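Long-range contact in 6-phosphogluconate dehydrogenase NAD-binding (Dyadobacter fermentans, PDB 4GBJ), which probably works as an NAD- or NADP-dependent oxidoreductase of the 6-phosphogluconate and 3-hydroxyisobutyrate dehydrogenase type: residues N15-I23 with I123-K133. Numbering follows the deposited sequence. Where two conformers were deposited one is given.
Sequences NLGTPIAEI and IFARPEAVRAK
Leu16 pushes its two methyls into the bend where strand 117-124 gives way to helix 127-131. The chi1 of Leu16, -63°, sets CG anti to the carbonyl carbon, beside the backbone N, and from there CD2 turns to Ala125 O, 3.3 Å away. CD2 also packs on the Pro127 ring, 3.8 Å from CD, and more loosely on Val130 CG2. In the conformer of Ile123 given here, the Leu16 and Ile123 side chains slide past each other in opposite directions, with Leu16 CD1 3.9 Å from Ile123 CG2. Cutting Leu16 back to an alanine is likely to open a gap between the Pro127 ring, Ile123 CG2 and Val130 CG2, all three losing their apolar contact with it. The next layer belongs to Val130. Its CG1, anti to the backbone N (chi1 174°), points between Pro19 CB and Ile20 CG1, the latter 3.8 Å away with the two side chains crossing at about a right angle. Segment 15-23 contains the last glycine of what looks like a Rossmann-type GxGxxG turn, Gly17, and the early turns of the helix that follows strand 8-11. Helix 127-131 runs alongside, nearly parallel (4°) with the axes 9.2 Å apart, and the pair lies within the presumed dinucleotide-binding domain. One turn further on, Ile23 lays CD1 against Val130, 3.3 Å from its carbonyl O and close to CG1 as well; Phe156 packs on both Ile20 and Ile23. Ile123 also gives its carbonyl O to Lys174, the predicted active-site lysine. On the outer side Arg131 spreads its guanidinium over Pro19, whose CB sits centrally above one face, 4.0 Å from CZ. Glu22 OE1 lies oblique to the guanidinium, 4.5 Å from Arg131 NE, beyond salt-bridge distance, though the opposite charges may still attract.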
# COMPACT_ATOMS: atom_id res chain seq x y z
N ASN B 15 -9.23 -22.98 -9.63
CA ASN B 15 -8.27 -22.86 -8.52
C ASN B 15 -8.93 -22.48 -7.20
O ASN B 15 -8.40 -22.84 -6.15
CB ASN B 15 -7.17 -21.83 -8.86
CG ASN B 15 -6.16 -22.31 -9.90
OD1 ASN B 15 -6.39 -23.25 -10.66
ND2 ASN B 15 -5.01 -21.64 -9.95
N LEU B 16 -10.06 -21.72 -7.24
CA LEU B 16 -10.78 -21.35 -6.03
C LEU B 16 -12.00 -22.26 -5.81
O LEU B 16 -12.29 -22.59 -4.66
CB LEU B 16 -11.22 -19.88 -6.08
CG LEU B 16 -10.10 -18.84 -6.13
CD1 LEU B 16 -10.69 -17.45 -6.36
CD2 LEU B 16 -9.29 -18.80 -4.85
N GLY B 17 -12.70 -22.63 -6.87
CA GLY B 17 -13.89 -23.48 -6.75
C GLY B 17 -13.62 -24.84 -6.12
O GLY B 17 -14.38 -25.31 -5.27
N THR B 18 -12.50 -25.47 -6.51
CA THR B 18 -12.12 -26.78 -5.97
C THR B 18 -11.93 -26.68 -4.46
O THR B 18 -12.76 -27.25 -3.74
CB THR B 18 -10.93 -27.36 -6.72
OG1 THR B 18 -11.44 -27.88 -7.95
CG2 THR B 18 -10.22 -28.47 -5.95
N PRO B 19 -10.97 -25.90 -3.93
CA PRO B 19 -10.82 -25.85 -2.47
C PRO B 19 -12.07 -25.37 -1.73
O PRO B 19 -12.33 -25.85 -0.63
CB PRO B 19 -9.64 -24.88 -2.25
CG PRO B 19 -9.44 -24.19 -3.56
CD PRO B 19 -9.88 -25.16 -4.60
N ILE B 20 -12.84 -24.43 -2.32
CA ILE B 20 -14.06 -23.99 -1.65
C ILE B 20 -15.01 -25.17 -1.50
O ILE B 20 -15.53 -25.39 -0.41
CB ILE B 20 -14.75 -22.81 -2.37
CG1 ILE B 20 -13.91 -21.55 -2.22
CG2 ILE B 20 -16.15 -22.56 -1.77
CD1 ILE B 20 -14.21 -20.48 -3.15
N ALA B 21 -15.22 -25.95 -2.58
CA ALA B 21 -16.14 -27.10 -2.54
C ALA B 21 -15.66 -28.19 -1.57
O ALA B 21 -16.47 -28.82 -0.90
CB ALA B 21 -16.29 -27.68 -3.94
N GLU B 22 -14.35 -28.40 -1.49
CA GLU B 22 -13.80 -29.40 -0.56
C GLU B 22 -14.15 -29.06 0.91
O GLU B 22 -14.49 -29.94 1.69
CB GLU B 22 -12.28 -29.50 -0.72
CG GLU B 22 -11.87 -30.12 -2.05
CD GLU B 22 -10.38 -30.28 -2.29
OE1 GLU B 22 -9.60 -29.49 -1.72
OE2 GLU B 22 -10.01 -31.16 -3.09
N ILE B 23 -14.09 -27.79 1.28
CA ILE B 23 -14.44 -27.38 2.65
C ILE B 23 -15.94 -27.57 2.92
O ILE B 23 -16.31 -27.94 4.04
CB ILE B 23 -13.99 -25.93 2.90
CG1 ILE B 23 -12.49 -25.89 3.10
CG2 ILE B 23 -14.71 -25.28 4.08
CD1 ILE B 23 -11.87 -24.61 2.66
N ILE B 123 -14.71 -13.06 -3.53
CA ILE B 123 -13.80 -13.58 -2.51
C ILE B 123 -12.43 -12.90 -2.60
O ILE B 123 -11.88 -12.70 -3.69
CB ILE B 123 -13.69 -15.14 -2.58
CG1 ILE B 123 -12.89 -15.71 -1.37
CG2 ILE B 123 -13.10 -15.64 -3.90
CD1 ILE B 123 -13.02 -17.24 -1.22
N PHE B 124 -11.87 -12.60 -1.41
CA PHE B 124 -10.58 -11.98 -1.24
C PHE B 124 -9.73 -13.06 -0.66
O PHE B 124 -9.64 -13.21 0.56
CB PHE B 124 -10.67 -10.75 -0.31
CG PHE B 124 -11.60 -9.66 -0.80
CD1 PHE B 124 -11.10 -8.43 -1.20
CD2 PHE B 124 -12.97 -9.90 -0.94
CE1 PHE B 124 -11.96 -7.41 -1.60
CE2 PHE B 124 -13.82 -8.92 -1.44
CZ PHE B 124 -13.32 -7.66 -1.70
N ALA B 125 -9.22 -13.93 -1.53
CA ALA B 125 -8.41 -15.07 -1.08
C ALA B 125 -7.71 -15.74 -2.23
O ALA B 125 -8.37 -16.13 -3.18
CB ALA B 125 -9.31 -16.12 -0.40
N ARG B 126 -6.43 -15.96 -2.11
CA ARG B 126 -5.69 -16.80 -3.05
C ARG B 126 -5.98 -18.27 -2.62
O ARG B 126 -6.33 -18.50 -1.46
CB ARG B 126 -4.20 -16.46 -3.03
CG ARG B 126 -3.93 -15.02 -3.48
CD ARG B 126 -2.47 -14.76 -3.82
NE ARG B 126 -1.62 -14.68 -2.63
CZ ARG B 126 -1.50 -13.62 -1.83
NH1 ARG B 126 -2.20 -12.51 -2.07
NH2 ARG B 126 -0.70 -13.66 -0.78
N PRO B 127 -5.84 -19.27 -3.51
CA PRO B 127 -6.16 -20.68 -3.13
C PRO B 127 -5.60 -21.17 -1.78
O PRO B 127 -6.29 -21.91 -1.08
CB PRO B 127 -5.55 -21.49 -4.27
CG PRO B 127 -5.71 -20.59 -5.45
CD PRO B 127 -5.49 -19.18 -4.94
N GLU B 128 -4.40 -20.71 -1.40
CA GLU B 128 -3.79 -21.11 -0.14
C GLU B 128 -4.59 -20.54 1.04
O GLU B 128 -4.80 -21.24 2.04
CB GLU B 128 -2.32 -20.67 -0.02
CG GLU B 128 -1.48 -20.79 -1.28
CD GLU B 128 -1.50 -19.58 -2.20
OE1 GLU B 128 -2.09 -19.70 -3.30
OE2 GLU B 128 -0.99 -18.50 -1.81
N ALA B 129 -5.03 -19.27 0.91
CA ALA B 129 -5.80 -18.59 1.95
C ALA B 129 -7.14 -19.25 2.19
O ALA B 129 -7.66 -19.13 3.30
CB ALA B 129 -6.00 -17.11 1.60
N VAL B 130 -7.71 -19.94 1.15
CA VAL B 130 -8.98 -20.67 1.24
C VAL B 130 -8.78 -21.93 2.05
O VAL B 130 -9.60 -22.23 2.91
CB VAL B 130 -9.59 -21.01 -0.15
CG1 VAL B 130 -10.83 -21.89 0.01
CG2 VAL B 130 -9.92 -19.74 -0.94
N ARG B 131 -7.71 -22.69 1.74
CA ARG B 131 -7.42 -23.93 2.47
C ARG B 131 -7.15 -23.59 3.92
O ARG B 131 -7.66 -24.29 4.80
CB ARG B 131 -6.25 -24.70 1.83
CG ARG B 131 -6.61 -25.28 0.46
CD ARG B 131 -5.60 -26.27 -0.10
NE ARG B 131 -6.06 -26.81 -1.39
CZ ARG B 131 -5.93 -26.21 -2.58
NH1 ARG B 131 -5.31 -25.03 -2.68
NH2 ARG B 131 -6.40 -26.79 -3.68
N ALA B 132 -6.44 -22.47 4.18
CA ALA B 132 -6.15 -22.02 5.54
C ALA B 132 -7.33 -21.26 6.18
O ALA B 132 -7.26 -20.95 7.36
CB ALA B 132 -4.90 -21.14 5.55
N LYS B 133 -8.41 -20.98 5.41
CA LYS B 133 -9.62 -20.27 5.85
C LYS B 133 -9.31 -18.86 6.43
O LYS B 133 -10.06 -18.38 7.28
CB LYS B 133 -10.41 -21.12 6.86
CG LYS B 133 -10.82 -22.50 6.30
CD LYS B 133 -11.33 -23.44 7.38
CE LYS B 133 -11.44 -24.86 6.88
NZ LYS B 133 -11.64 -25.82 7.99